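Local structure of bacteriocin (Streptococcus pyogenes, 2FU2) at residues K5-L8 against D9-K13; E40-S44 against L45-K49. The protein probably acts as an immunity protein that protects its streptococcal producer against a bacteriocin. All coordinates share one frame; numbering follows the deposited sequence.

Contact 1 of 2, residues K5-L8 against D9-K13; sequences KEIL and DALSK
Two turns of the N-terminal helix 4-15 meet here, with Ile7 and Leu11 in side-chain contact one turn apart on its buried side. The branch methyl CG2 of Ile7 lies 4.1 Å from CD1 of Leu11, the two side chains crossing at a slant. Leu11 has CG anti to its carbonyl carbon (chi1 -73°), which leans the side chain back along the helix, so that CD1 also rests 3.4 Å from Ile7 O. That oxygen accepts from Leu11 N at 2.8 Å in a nearly straight bond (173°). The neighbouring rungs run from Asp9 N to Lys5 O and from Ala10 N to Glu6 O. Asp9 folds back in the same sense, its CG 3.3 Å from Lys5 O on the exposed side. The bond from Ser12 N to Leu8 O, 3.0 Å, is more bent (138°); Ser12 OG lies 3.2 Å from the same oxygen. At the start of the helix, Glu6 OE1 accepts a hydrogen bond from Ser3 N. Ile7, Leu8 and Leu11 pack on Leu37 of helix 24-40, whereas Ala10 reaches Leu72 and Leu75 of helix 67-78, with Leu11 also touching Leu72. Apolar residues at i, i+3 and i+4 on one side, with charged and hydroxyl groups on the other, are typical of an amphipathic helix in an antiparallel helical bundle.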
loop_
_atom_site.group_PDB
_atom_site.type_symbol
_atom_site.label_atom_id
_atom_site.label_comp_id
_atom_site.label_asym_id
_atom_site.label_seq_id
_atom_site.Cartn_x
_atom_site.Cartn_y
_atom_site.Cartn_z
ATOM N N LYS A 5 4.451 -10.763 -5.820
ATOM C CA LYS A 5 4.763 -11.077 -4.418
ATOM C C LYS A 5 5.483 -9.973 -3.589
ATOM O O LYS A 5 5.195 -9.805 -2.416
ATOM C CB LYS A 5 5.530 -12.387 -4.373
ATOM C CG LYS A 5 4.681 -13.566 -4.804
ATOM C CD LYS A 5 5.530 -14.518 -5.632
ATOM C CE LYS A 5 4.884 -15.899 -5.798
ATOM N NZ LYS A 5 5.766 -16.787 -6.689
ATOM N N GLU A 6 6.397 -9.235 -4.216
ATOM C CA GLU A 6 7.148 -8.196 -3.531
ATOM C C GLU A 6 6.158 -7.094 -3.167
ATOM O O GLU A 6 6.229 -6.530 -2.069
ATOM C CB GLU A 6 8.295 -7.641 -4.405
ATOM C CG GLU A 6 9.342 -8.661 -4.688
ATOM C CD GLU A 6 10.399 -8.273 -5.764
ATOM O OE1 GLU A 6 10.027 -7.839 -6.886
ATOM O OE2 GLU A 6 11.612 -8.462 -5.486
ATOM N N ILE A 7 5.235 -6.787 -4.079
ATOM C CA ILE A 7 4.227 -5.757 -3.790
ATOM C C ILE A 7 3.252 -6.238 -2.681
ATOM O O ILE A 7 2.903 -5.463 -1.754
ATOM C CB ILE A 7 3.501 -5.312 -5.079
ATOM C CG1 ILE A 7 4.555 -4.831 -6.111
ATOM C CG2 ILE A 7 2.306 -4.266 -4.770
ATOM C CD1 ILE A 7 3.993 -4.287 -7.341
ATOM N N LEU A 8 2.864 -7.507 -2.753
ATOM C CA LEU A 8 1.973 -8.076 -1.751
ATOM C C LEU A 8 2.654 -8.035 -0.385
ATOM O O LEU A 8 2.045 -7.570 0.602
ATOM C CB LEU A 8 1.561 -9.487 -2.119
ATOM C CG LEU A 8 0.563 -10.216 -1.185
ATOM C CD1 LEU A 8 -0.796 -9.511 -0.930
ATOM C CD2 LEU A 8 0.273 -11.640 -1.750
ATOM N N ASP A 9 3.935 -8.444 -0.331
ATOM C CA ASP A 9 4.654 -8.354 0.917
ATOM C C ASP A 9 4.807 -6.911 1.472
ATOM O O ASP A 9 4.537 -6.669 2.689
ATOM C CB ASP A 9 6.014 -9.038 0.811
ATOM C CG ASP A 9 5.902 -10.558 0.728
ATOM O OD1 ASP A 9 4.798 -11.088 0.957
ATOM O OD2 ASP A 9 6.926 -11.208 0.415
ATOM N N ALA A 10 5.220 -5.968 0.589
ATOM C CA ALA A 10 5.211 -4.550 0.896
ATOM C C ALA A 10 3.879 -4.025 1.433
ATOM O O ALA A 10 3.880 -3.276 2.426
ATOM C CB ALA A 10 5.686 -3.706 -0.314
ATOM N N LEU A 11 2.759 -4.382 0.815
ATOM C CA LEU A 11 1.419 -4.106 1.443
ATOM C C LEU A 11 1.286 -4.660 2.832
ATOM O O LEU A 11 0.700 -3.972 3.700
ATOM C CB LEU A 11 0.274 -4.701 0.651
ATOM C CG LEU A 11 0.111 -3.874 -0.598
ATOM C CD1 LEU A 11 -0.448 -4.648 -1.741
ATOM C CD2 LEU A 11 -0.787 -2.626 -0.286
ATOM N N SER A 12 1.823 -5.869 3.073
ATOM C CA SER A 12 1.599 -6.524 4.370
ATOM C C SER A 12 2.411 -5.810 5.429
ATOM O O SER A 12 1.961 -5.667 6.578
ATOM C CB SER A 12 1.977 -8.011 4.353
ATOM O OG SER A 12 1.090 -8.667 3.470
ATOM N N LYS A 13 3.618 -5.402 5.027
ATOM C CA LYS A 13 4.517 -4.622 5.868
ATOM C C LYS A 13 3.867 -3.316 6.284
ATOM O O LYS A 13 3.865 -2.968 7.450
ATOM C CB LYS A 13 5.823 -4.338 5.148
ATOM C CG LYS A 13 6.953 -4.007 6.164
ATOM C CD LYS A 13 8.158 -3.388 5.518
ATOM C CE LYS A 13 9.254 -4.305 5.604
ATOM N NZ LYS A 13 9.102 -4.832 6.980
#

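Contact 2 of 2, residues E40-S44 against L45-K49; sequences EGMSS and LLATK
Met42, a selenomethionine, reaches from the turn before helix 44-60 to the first turn of that helix and touches Leu46 and Ala47. From CB the chain sets out with CG anti to the backbone N (chi1 -167°), and bends at both following torsions bring the methyl round to the helix. CB and CG meet neither residue. SE carries the chain across, still without close contact to the helix, and CE makes the touch. It lies 3.6 Å from Ala47 CB and 3.9 Å from Leu46 CB. The methyl lies over the start of the helix, between the side chains of Leu46 and Ala47.

Beside it, Ser43 is the N-cap. With chi1 at 57°, its OG stands between its own N and carbonyl carbon and accepts from Leu46 N at 3.2 Å, taking up an amide of the opening turn. Ser43 O continues the pattern by accepting from Ala47 N at 2.9 Å. Thr48 N donates to Ser44 O at 3.0 Å, and Thr48 OG1 adds a second bond to Ser44 O, 3.2 Å long, from above the carbonyl plane. Leu46 extends CD2 back toward the turn, 3.7 Å from Gly41 O.

Gly41 ends helix 24-40 with a positive phi (83°), and the chain reverses through Met42 into helix 44-60. Met42 N is held by Glu4 OE2 at the start of helix 4-15. The side chains of Met42 and Leu46 both lean on Leu37, with Leu46 also against Leu33 and Gln36, so the capped turn closes the hairpin between helices 24-40 and 44-60.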
loop_
_atom_site.group_PDB
_atom_site.type_symbol
_atom_site.label_atom_id
_atom_site.label_comp_id
_atom_site.label_asym_id
_atom_site.label_seq_id
_atom_site.Cartn_x
_atom_site.Cartn_y
_atom_site.Cartn_z
ATOM N N GLU A 40 -6.552 -11.993 -7.399
ATOM C CA GLU A 40 -6.499 -11.873 -8.866
ATOM C C GLU A 40 -5.093 -11.679 -9.425
ATOM O O GLU A 40 -4.917 -11.758 -10.641
ATOM C CB GLU A 40 -7.323 -10.669 -9.341
ATOM C CG GLU A 40 -8.857 -10.815 -9.437
ATOM C CD GLU A 40 -9.588 -9.446 -9.636
ATOM O OE1 GLU A 40 -8.922 -8.402 -9.877
ATOM O OE2 GLU A 40 -10.841 -9.428 -9.563
ATOM N N GLY A 41 -4.100 -11.377 -8.591
ATOM C CA GLY A 41 -2.834 -10.876 -9.140
ATOM C C GLY A 41 -2.783 -9.365 -9.443
ATOM O O GLY A 41 -3.714 -8.634 -9.163
HETATM N N MSE A 42 -1.676 -8.900 -10.015
HETATM C CA MSE A 42 -1.398 -7.462 -10.203
HETATM C C MSE A 42 -2.038 -6.945 -11.454
HETATM O O MSE A 42 -2.251 -7.675 -12.421
HETATM C CB MSE A 42 0.120 -7.242 -10.302
HETATM C CG MSE A 42 0.581 -5.850 -10.189
HETATM SE SE MSE A 42 0.123 -4.983 -8.451
HETATM C CE MSE A 42 -0.544 -3.675 -9.175
ATOM N N SER A 43 -2.297 -5.663 -11.484
ATOM C CA SER A 43 -2.819 -5.063 -12.694
ATOM C C SER A 43 -2.487 -3.590 -12.643
ATOM O O SER A 43 -2.202 -3.061 -11.579
ATOM C CB SER A 43 -4.339 -5.284 -12.790
ATOM O OG SER A 43 -4.970 -4.746 -11.644
ATOM N N SER A 44 -2.465 -2.984 -13.818
ATOM C CA SER A 44 -2.416 -1.561 -14.072
ATOM C C SER A 44 -3.363 -0.819 -13.146
ATOM O O SER A 44 -2.949 0.092 -12.411
ATOM C CB SER A 44 -2.911 -1.355 -15.499
ATOM O OG SER A 44 -2.505 -0.125 -16.046
ATOM N N LEU A 45 -4.634 -1.227 -13.180
ATOM C CA LEU A 45 -5.666 -0.670 -12.341
ATOM C C LEU A 45 -5.314 -0.678 -10.859
ATOM O O LEU A 45 -5.394 0.356 -10.181
ATOM C CB LEU A 45 -6.925 -1.466 -12.564
ATOM C CG LEU A 45 -8.179 -0.691 -12.229
ATOM C CD1 LEU A 45 -8.249 0.572 -13.077
ATOM C CD2 LEU A 45 -9.400 -1.590 -12.472
ATOM N N LEU A 46 -4.915 -1.847 -10.366
ATOM C CA LEU A 46 -4.626 -2.052 -8.956
ATOM C C LEU A 46 -3.403 -1.199 -8.528
ATOM O O LEU A 46 -3.364 -0.636 -7.426
ATOM C CB LEU A 46 -4.446 -3.555 -8.661
ATOM C CG LEU A 46 -4.100 -4.048 -7.233
ATOM C CD1 LEU A 46 -5.048 -3.525 -6.186
ATOM C CD2 LEU A 46 -4.133 -5.545 -7.155
ATOM N N ALA A 47 -2.429 -1.113 -9.429
ATOM C CA ALA A 47 -1.239 -0.332 -9.219
ATOM C C ALA A 47 -1.692 1.088 -8.932
ATOM O O ALA A 47 -1.269 1.708 -7.967
ATOM C CB ALA A 47 -0.374 -0.357 -10.495
ATOM N N THR A 48 -2.601 1.554 -9.785
ATOM C CA THR A 48 -3.167 2.901 -9.738
ATOM C C THR A 48 -3.862 3.170 -8.456
ATOM O O THR A 48 -3.606 4.244 -7.875
ATOM C CB THR A 48 -4.090 3.115 -10.884
ATOM O OG1 THR A 48 -3.264 3.243 -12.040
ATOM C CG2 THR A 48 -4.831 4.447 -10.742
ATOM N N LYS A 49 -4.687 2.188 -8.005
ATOM C CA LYS A 49 -5.392 2.258 -6.750
ATOM C C LYS A 49 -4.462 2.290 -5.547
ATOM O O LYS A 49 -4.645 3.104 -4.668
ATOM C CB LYS A 49 -6.435 1.158 -6.584
ATOM C CG LYS A 49 -7.493 1.116 -7.654
ATOM C CD LYS A 49 -8.419 -0.070 -7.415
ATOM C CE LYS A 49 -9.382 -0.301 -8.601
ATOM N NZ LYS A 49 -10.009 0.958 -9.202
#

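Overall arrangement
Contact 1 lies wholly within helix 4-15, while contact 2 is the corner where helix 24-40 gives way to helix 44-60; their centres are about 13 Å apart. They nonetheless meet, CD1 of Ile7 packing 4.1 Å from SE of Met42. Leu37 of helix 24-40 joins them further, as a shared neighbour of both. Contact 1 is the more central, its centre about 8 Å from that of the chain against about 11 Å for contact 2. Together they link helices 4-15, 24-40 and 44-60 of this small all-helical protein at the end where its chain begins, and contact 1 also reaches helix 67-78.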